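Local coordinates for protein aminoglycoside-O-phosphotransferase VIII (Streptomyces rimosus, PDB 4H05) that probably transfers phosphate from ATP to the 3'-hydroxyl of aminoglycoside antibiotics and thereby gives resistance to them, at residues 133-137 and 138-142; 145-149 and 150-154; 223-226 and 227-230. One frame throughout, in Å; residues are numbered along the deposited sequence.

Contact 1 of 3, residues 133-137 and 138-142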
loop_
_atom_site.group_PDB
_atom_site.type_symbol
_atom_site.label_atom_id
_atom_site.label_comp_id
_atom_site.label_asym_id
_atom_site.label_seq_id
_atom_site.Cartn_x
_atom_site.Cartn_y
_atom_site.Cartn_z
ATOM N N PHE A 133 11.293 6.331 -8.778
ATOM C CA PHE A 133 10.864 4.942 -8.723
ATOM C C PHE A 133 9.880 4.815 -9.826
ATOM O O PHE A 133 9.095 5.691 -9.990
ATOM C CB PHE A 133 10.265 4.609 -7.366
ATOM C CG PHE A 133 11.176 4.943 -6.231
ATOM C CD1 PHE A 133 12.331 4.203 -6.020
ATOM C CD2 PHE A 133 10.932 6.056 -5.447
ATOM C CE1 PHE A 133 13.198 4.547 -5.033
ATOM C CE2 PHE A 133 11.811 6.444 -4.483
ATOM C CZ PHE A 133 12.945 5.696 -4.264
ATOM N N ASP A 134 9.890 3.690 -10.513
ATOM C CA ASP A 134 9.024 3.433 -11.632
ATOM C C ASP A 134 8.107 2.261 -11.216
ATOM O O ASP A 134 8.584 1.172 -10.955
ATOM C CB ASP A 134 9.941 2.932 -12.811
ATOM C CG ASP A 134 9.248 2.879 -14.141
ATOM O OD1 ASP A 134 8.055 3.199 -14.267
ATOM O OD2 ASP A 134 9.924 2.501 -15.107
ATOM N N ARG A 135 6.788 2.452 -11.214
ATOM C CA ARG A 135 5.866 1.354 -11.151
ATOM C C ARG A 135 4.836 1.383 -12.305
ATOM O O ARG A 135 3.615 1.083 -12.125
ATOM C CB ARG A 135 5.148 1.383 -9.791
ATOM C CG ARG A 135 4.674 -0.019 -9.363
ATOM C CD ARG A 135 3.189 0.009 -8.955
ATOM N NE ARG A 135 2.769 -1.358 -8.626
ATOM C CZ ARG A 135 1.514 -1.775 -8.501
ATOM N NH1 ARG A 135 0.489 -0.956 -8.637
ATOM N NH2 ARG A 135 1.285 -3.047 -8.261
ATOM N N SER A 136 5.294 1.760 -13.499
ATOM C CA SER A 136 4.395 1.886 -14.633
ATOM C C SER A 136 4.055 0.536 -15.220
ATOM O O SER A 136 4.567 -0.485 -14.762
ATOM C CB SER A 136 5.010 2.770 -15.711
ATOM O OG SER A 136 6.224 2.241 -16.100
ATOM N N LEU A 137 3.172 0.529 -16.222
ATOM C CA LEU A 137 2.770 -0.732 -16.906
ATOM C C LEU A 137 3.930 -1.487 -17.530
ATOM O O LEU A 137 3.875 -2.771 -17.574
ATOM C CB LEU A 137 1.768 -0.453 -17.997
ATOM C CG LEU A 137 0.426 0.124 -17.510
ATOM C CD1 LEU A 137 -0.324 0.738 -18.680
ATOM C CD2 LEU A 137 -0.390 -0.943 -16.804
ATOM N N ALA A 138 4.982 -0.762 -17.975
ATOM C CA ALA A 138 6.262 -1.513 -18.396
ATOM C C ALA A 138 6.854 -2.351 -17.267
ATOM O O ALA A 138 7.449 -3.401 -17.497
ATOM C CB ALA A 138 7.353 -0.616 -19.058
ATOM N N VAL A 139 6.564 -2.035 -16.028
ATOM C CA VAL A 139 7.106 -2.855 -14.922
ATOM C C VAL A 139 6.072 -3.818 -14.400
ATOM O O VAL A 139 6.347 -4.991 -13.985
ATOM C CB VAL A 139 7.480 -1.951 -13.696
ATOM C CG1 VAL A 139 7.663 -2.750 -12.435
ATOM C CG2 VAL A 139 8.702 -1.145 -13.946
ATOM N N THR A 140 4.867 -3.295 -14.283
ATOM C CA THR A 140 3.862 -4.030 -13.544
ATOM C C THR A 140 3.281 -5.160 -14.370
ATOM O O THR A 140 2.895 -6.180 -13.814
ATOM C CB THR A 140 2.727 -3.145 -13.011
ATOM O OG1 THR A 140 2.127 -2.400 -14.075
ATOM C CG2 THR A 140 3.197 -2.216 -11.877
ATOM N N VAL A 141 3.183 -5.005 -15.682
ATOM C CA VAL A 141 2.562 -6.070 -16.492
ATOM C C VAL A 141 3.507 -7.309 -16.536
ATOM O O VAL A 141 3.130 -8.417 -16.104
ATOM C CB VAL A 141 2.066 -5.579 -17.874
ATOM C CG1 VAL A 141 1.497 -6.761 -18.660
ATOM C CG2 VAL A 141 1.044 -4.477 -17.777
ATOM N N PRO A 142 4.777 -7.111 -16.942
ATOM C CA PRO A 142 5.697 -8.224 -16.690
ATOM C C PRO A 142 5.667 -8.797 -15.257
ATOM O O PRO A 142 5.806 -10.010 -15.103
ATOM C CB PRO A 142 7.070 -7.609 -16.965
ATOM C CG PRO A 142 6.840 -6.574 -18.028
ATOM C CD PRO A 142 5.431 -6.018 -17.703
HETATM O O HOH W 1 1.422 0.173 -13.606
#

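Contact 2 of 3, residues 145-149 and 150-154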
loop_
_atom_site.group_PDB
_atom_site.type_symbol
_atom_site.label_atom_id
_atom_site.label_comp_id
_atom_site.label_asym_id
_atom_site.label_seq_id
_atom_site.Cartn_x
_atom_site.Cartn_y
_atom_site.Cartn_z
ATOM N N ALA A 145 2.587 -11.262 -15.418
ATOM C CA ALA A 145 3.089 -12.494 -16.071
ATOM C C ALA A 145 4.046 -13.361 -15.199
ATOM O O ALA A 145 3.861 -14.537 -15.091
ATOM C CB ALA A 145 3.716 -12.154 -17.412
ATOM N N ARG A 146 5.068 -12.821 -14.571
ATOM C CA ARG A 146 5.926 -13.683 -13.731
ATOM C C ARG A 146 5.145 -14.276 -12.538
ATOM O O ARG A 146 5.407 -15.432 -12.166
ATOM C CB ARG A 146 7.226 -12.995 -13.238
ATOM C CG ARG A 146 8.306 -12.765 -14.305
ATOM C CD ARG A 146 9.446 -11.852 -13.791
ATOM N NE ARG A 146 10.655 -11.760 -14.644
ATOM C CZ ARG A 146 10.791 -11.016 -15.755
ATOM N NH1 ARG A 146 9.789 -10.280 -16.238
ATOM N NH2 ARG A 146 11.953 -11.018 -16.399
ATOM N N ALA A 147 4.201 -13.541 -11.944
ATOM C CA ALA A 147 3.494 -14.101 -10.776
ATOM C C ALA A 147 2.673 -15.286 -11.270
ATOM O O ALA A 147 2.719 -16.349 -10.685
ATOM C CB ALA A 147 2.611 -13.083 -10.078
ATOM N N VAL A 148 1.953 -15.102 -12.371
ATOM C CA VAL A 148 1.151 -16.168 -12.918
ATOM C C VAL A 148 2.044 -17.369 -13.099
ATOM O O VAL A 148 1.768 -18.431 -12.559
ATOM C CB VAL A 148 0.584 -15.852 -14.300
ATOM C CG1 VAL A 148 0.023 -17.137 -14.915
ATOM C CG2 VAL A 148 -0.505 -14.798 -14.182
ATOM N N ALA A 149 3.146 -17.184 -13.819
ATOM C CA ALA A 149 3.997 -18.301 -14.199
ATOM C C ALA A 149 4.611 -18.907 -12.971
ATOM O O ALA A 149 4.908 -20.080 -12.989
ATOM C CB ALA A 149 5.069 -17.869 -15.200
ATOM N N GLU A 150 4.782 -18.118 -11.910
ATOM C CA GLU A 150 5.191 -18.631 -10.594
ATOM C C GLU A 150 4.087 -19.319 -9.795
ATOM O O GLU A 150 4.351 -19.863 -8.709
ATOM C CB GLU A 150 5.747 -17.492 -9.683
ATOM C CG GLU A 150 7.221 -17.586 -9.361
ATOM C CD GLU A 150 8.057 -16.799 -10.358
ATOM O OE1 GLU A 150 8.583 -15.702 -9.998
ATOM O OE2 GLU A 150 8.165 -17.273 -11.514
ATOM N N GLY A 151 2.848 -19.215 -10.220
ATOM C CA GLY A 151 1.777 -19.675 -9.357
ATOM C C GLY A 151 1.798 -18.965 -8.004
ATOM O O GLY A 151 1.375 -19.524 -6.995
ATOM N N SER A 152 2.304 -17.722 -7.982
ATOM C CA SER A 152 2.203 -16.838 -6.822
ATOM C C SER A 152 0.922 -16.012 -6.891
ATOM O O SER A 152 0.667 -15.215 -6.010
ATOM C CB SER A 152 3.450 -15.914 -6.687
ATOM O OG SER A 152 3.245 -14.599 -7.196
ATOM N N VAL A 153 0.094 -16.185 -7.916
ATOM C CA VAL A 153 -1.202 -15.490 -7.924
ATOM C C VAL A 153 -2.251 -16.260 -7.127
ATOM O O VAL A 153 -2.564 -17.400 -7.439
ATOM C CB VAL A 153 -1.779 -15.269 -9.329
ATOM C CG1 VAL A 153 -3.034 -14.438 -9.224
ATOM C CG2 VAL A 153 -0.756 -14.609 -10.235
ATOM N N ASP A 154 -2.821 -15.589 -6.132
ATOM C CA ASP A 154 -3.911 -16.139 -5.324
ATOM C C ASP A 154 -5.232 -16.197 -6.063
ATOM O O ASP A 154 -6.051 -15.257 -5.993
ATOM C CB ASP A 154 -4.123 -15.315 -4.059
ATOM C CG ASP A 154 -4.956 -16.051 -3.061
ATOM O OD1 ASP A 154 -4.359 -16.657 -2.151
ATOM O OD2 ASP A 154 -6.196 -16.084 -3.218
#

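Contact 3 of 3, residues 223-226 and 227-230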
loop_
_atom_site.group_PDB
_atom_site.type_symbol
_atom_site.label_atom_id
_atom_site.label_comp_id
_atom_site.label_asym_id
_atom_site.label_seq_id
_atom_site.Cartn_x
_atom_site.Cartn_y
_atom_site.Cartn_z
ATOM N N LEU A 223 -6.487 5.406 -7.404
ATOM C CA LEU A 223 -7.941 5.585 -7.351
ATOM C C LEU A 223 -8.707 4.267 -7.287
ATOM O O LEU A 223 -9.713 4.170 -6.580
ATOM C CB LEU A 223 -8.395 6.406 -8.548
ATOM C CG LEU A 223 -7.931 7.872 -8.525
ATOM C CD1 LEU A 223 -8.214 8.643 -9.806
ATOM C CD2 LEU A 223 -8.539 8.547 -7.301
ATOM N N ALA A 224 -8.245 3.269 -8.062
ATOM C CA ALA A 224 -8.919 2.000 -8.195
ATOM C C ALA A 224 -9.002 1.358 -6.841
ATOM O O ALA A 224 -10.072 0.884 -6.426
ATOM C CB ALA A 224 -8.192 1.078 -9.205
ATOM N N LEU A 225 -7.876 1.344 -6.107
ATOM C CA LEU A 225 -7.859 0.521 -4.929
ATOM C C LEU A 225 -8.525 1.241 -3.810
ATOM O O LEU A 225 -9.192 0.657 -3.044
ATOM C CB LEU A 225 -6.449 0.120 -4.479
ATOM C CG LEU A 225 -5.432 -0.493 -5.455
ATOM C CD1 LEU A 225 -4.409 -1.334 -4.688
ATOM C CD2 LEU A 225 -6.012 -1.178 -6.674
ATOM N N VAL A 226 -8.280 2.517 -3.660
ATOM C CA VAL A 226 -8.987 3.242 -2.649
ATOM C C VAL A 226 -10.468 3.130 -2.859
ATOM O O VAL A 226 -11.201 3.029 -1.864
ATOM C CB VAL A 226 -8.600 4.752 -2.589
ATOM C CG1 VAL A 226 -9.841 5.597 -2.661
ATOM C CG2 VAL A 226 -7.970 4.975 -1.281
ATOM N N LEU A 227 -10.946 3.202 -4.124
ATOM C CA LEU A 227 -12.436 3.206 -4.351
ATOM C C LEU A 227 -13.029 1.827 -4.198
ATOM O O LEU A 227 -14.166 1.667 -3.771
ATOM C CB LEU A 227 -12.820 3.806 -5.698
ATOM C CG LEU A 227 -12.578 5.312 -5.806
ATOM C CD1 LEU A 227 -12.442 5.642 -7.274
ATOM C CD2 LEU A 227 -13.664 6.212 -5.137
ATOM N N ARG A 228 -12.242 0.795 -4.498
ATOM C CA ARG A 228 -12.701 -0.560 -4.267
ATOM C C ARG A 228 -12.899 -0.779 -2.784
ATOM O O ARG A 228 -13.792 -1.515 -2.406
ATOM C CB ARG A 228 -11.700 -1.592 -4.819
ATOM C CG ARG A 228 -12.017 -3.044 -4.474
ATOM C CD ARG A 228 -10.877 -3.575 -3.569
ATOM N NE ARG A 228 -9.747 -3.957 -4.366
ATOM C CZ ARG A 228 -8.435 -3.946 -4.056
ATOM N NH1 ARG A 228 -7.888 -3.581 -2.876
ATOM N NH2 ARG A 228 -7.620 -4.360 -5.030
ATOM N N GLU A 229 -12.045 -0.201 -1.936
ATOM C CA GLU A 229 -12.207 -0.342 -0.476
ATOM C C GLU A 229 -13.325 0.598 0.046
ATOM O O GLU A 229 -14.229 0.138 0.683
ATOM C CB GLU A 229 -10.917 -0.090 0.238
ATOM C CG GLU A 229 -9.831 -1.114 -0.068
ATOM C CD GLU A 229 -10.326 -2.540 0.093
ATOM O OE1 GLU A 229 -10.869 -2.923 1.166
ATOM O OE2 GLU A 229 -10.146 -3.319 -0.843
ATOM N N LEU A 230 -13.307 1.873 -0.308
ATOM C CA LEU A 230 -14.346 2.818 0.102
ATOM C C LEU A 230 -15.787 2.392 -0.225
ATOM O O LEU A 230 -16.712 2.957 0.361
ATOM C CB LEU A 230 -14.131 4.245 -0.505
ATOM C CG LEU A 230 -13.021 5.067 0.147
ATOM C CD1 LEU A 230 -12.804 6.393 -0.555
ATOM C CD2 LEU A 230 -13.251 5.275 1.633
#

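Contact 1 of 3, residues 133-137 and 138-142
The methyl CG2 of Thr-140 lies over one face of the Arg-135 guanidinium, 3.3 Å above its plane and displaced toward the rim, while a water joins the same two residues. CG2 is 3.4 Å from Arg-135 NE, and the two side chains cross at about a right angle. Thr-140 OG1 stands between its backbone N and carbonyl carbon (chi1 55°), which turns the hydroxyl toward the first turn and sends the methyl to the arginine. The water donates to Arg-135 O at 2.8 Å and is 2.7 Å from Thr-140 OG1. The guanidinium also makes a cation-pi contact with Phe-273.

Ser-136 O is gripped twice by backbone donors: Thr-140 N reaches it at 2.9 Å in the carbonyl plane, whereas Val-139 N, at 2.8 Å, comes from above that plane. Ahead of this turn, Asp-134 OD1 takes Ser-136 OG at 2.8 Å and the more distant Ser-136 N, both from one face of the carboxylate. OG arrives on the syn side; N lies 45° out of plane. Asp-134 OD2 has Val-139 CG2 alongside and forms a salt bridge with Arg-216. Leu-137 CD2 packs against Val-141 CG2 at 3.9 Å, one turn on, and Glu-182 accepts from Leu-137 N. The arrangement is a helix N-terminus with Ser-136 at the N-cap, entered through an Asx turn made by Asp-134.

Contact 2 of 3, residues 145-149 and 150-154
Glu-150, Ala-147 and Val-153 carry most of this contact, in which helix 137-150 ends and the chain turns back over its last turn. The Glu-150 side chain folds back over the Arg-146 carbonyl: its CB is 3.2 Å from Arg-146 O, and a bend at chi2 (92°) returns the carboxylate to the same oxygen. No bond joins carboxylate and carbonyl, both being acceptors; it is Glu-150 N that bonds to Arg-146 O, at 2.8 Å.

Past Glu-150 the backbone closes a Schellman motif. Gly-151, with positive phi (57°), sends its N to Val-148 O at 2.7 Å, and Ser-152 N reaches back to Ala-147 O at 3.1 Å. The reversal brings Ser-152 OG to 3.3 Å from Ala-147 CB and lays Val-153 against the helix. Val-153 CG2, anti to its own carbonyl carbon, meets Ala-147 CB at 3.7 Å and Val-148 CG2 at 4.0 Å, the two valine side chains running alongside each other in one direction. While Glu-150 stays at the surface, Val-148 turns inward onto Glu-168 and Leu-171 of helix 167-177, against which Ala-145 also packs.

Contact 3 of 3, residues 223-226 and 227-230
Leu-225 CB lies loosely over one face of the Arg-228 guanidinium, and the carboxylate carbon of Glu-229 sits at its edge, in plane. This is i to i+3 packing on alpha-helix 220-230 of a fold related to the protein kinases. Arg-228 is bent at chi2 and chi3, which brings NH2 into actual contact with Leu-225 CD2, at 3.9 Å. NH1 forms a salt bridge with its sequence neighbour, meeting Glu-229 OE2 on the anti side at 3.0 Å. NH2 has its own salt bridge, to Asp-270, so two carboxylates hold the guanidinium and should fix its rotation.

Elsewhere the packing is mainly apolar. Leu-227 CD1 lies 4.3 Å from Leu-223 CB. Val-226 and Leu-230 extend alongside each other, and both touch Phe-246 of helix 240-251, whereas Ala-224 rests on Tyr-266. The Leu-225 side chain is about 4 Å from that of Asp-190, the predicted proton acceptor, placing this part of the helix next to the predicted active site. Val-226 CG1 nearly eclipses the carbonyl carbon (chi1 127°), which presses it to a strained 3.0 Å from Leu-227 N and sets it against Leu-230 CD1; Leu-230 N makes a nearly straight bond to Val-226 O (173°).

In the fold
Contacts 1 and 2 are the two ends of one element, helix 137-150, their centres about 16 Å apart; contact 3 lies wholly within helix 220-230, about 20 Å from the centre of contact 1. Contact 3 is buried, while contacts 1 and 2 are partly buried, and contact 2, with mostly exposed residues, is the most peripheral. Chemistry follows place: side-chain and water bonds join backbone bonds at contact 1, backbone bonds round a glycine finish the helix at contact 2, and regular helical bonding, apolar packing and one arginine held by two carboxylates fill contact 3. Contacts 1 and 3 approach the predicted catalytic Asp-190, and both meet helix 260-270; contact 2 is remote from the annotated sites.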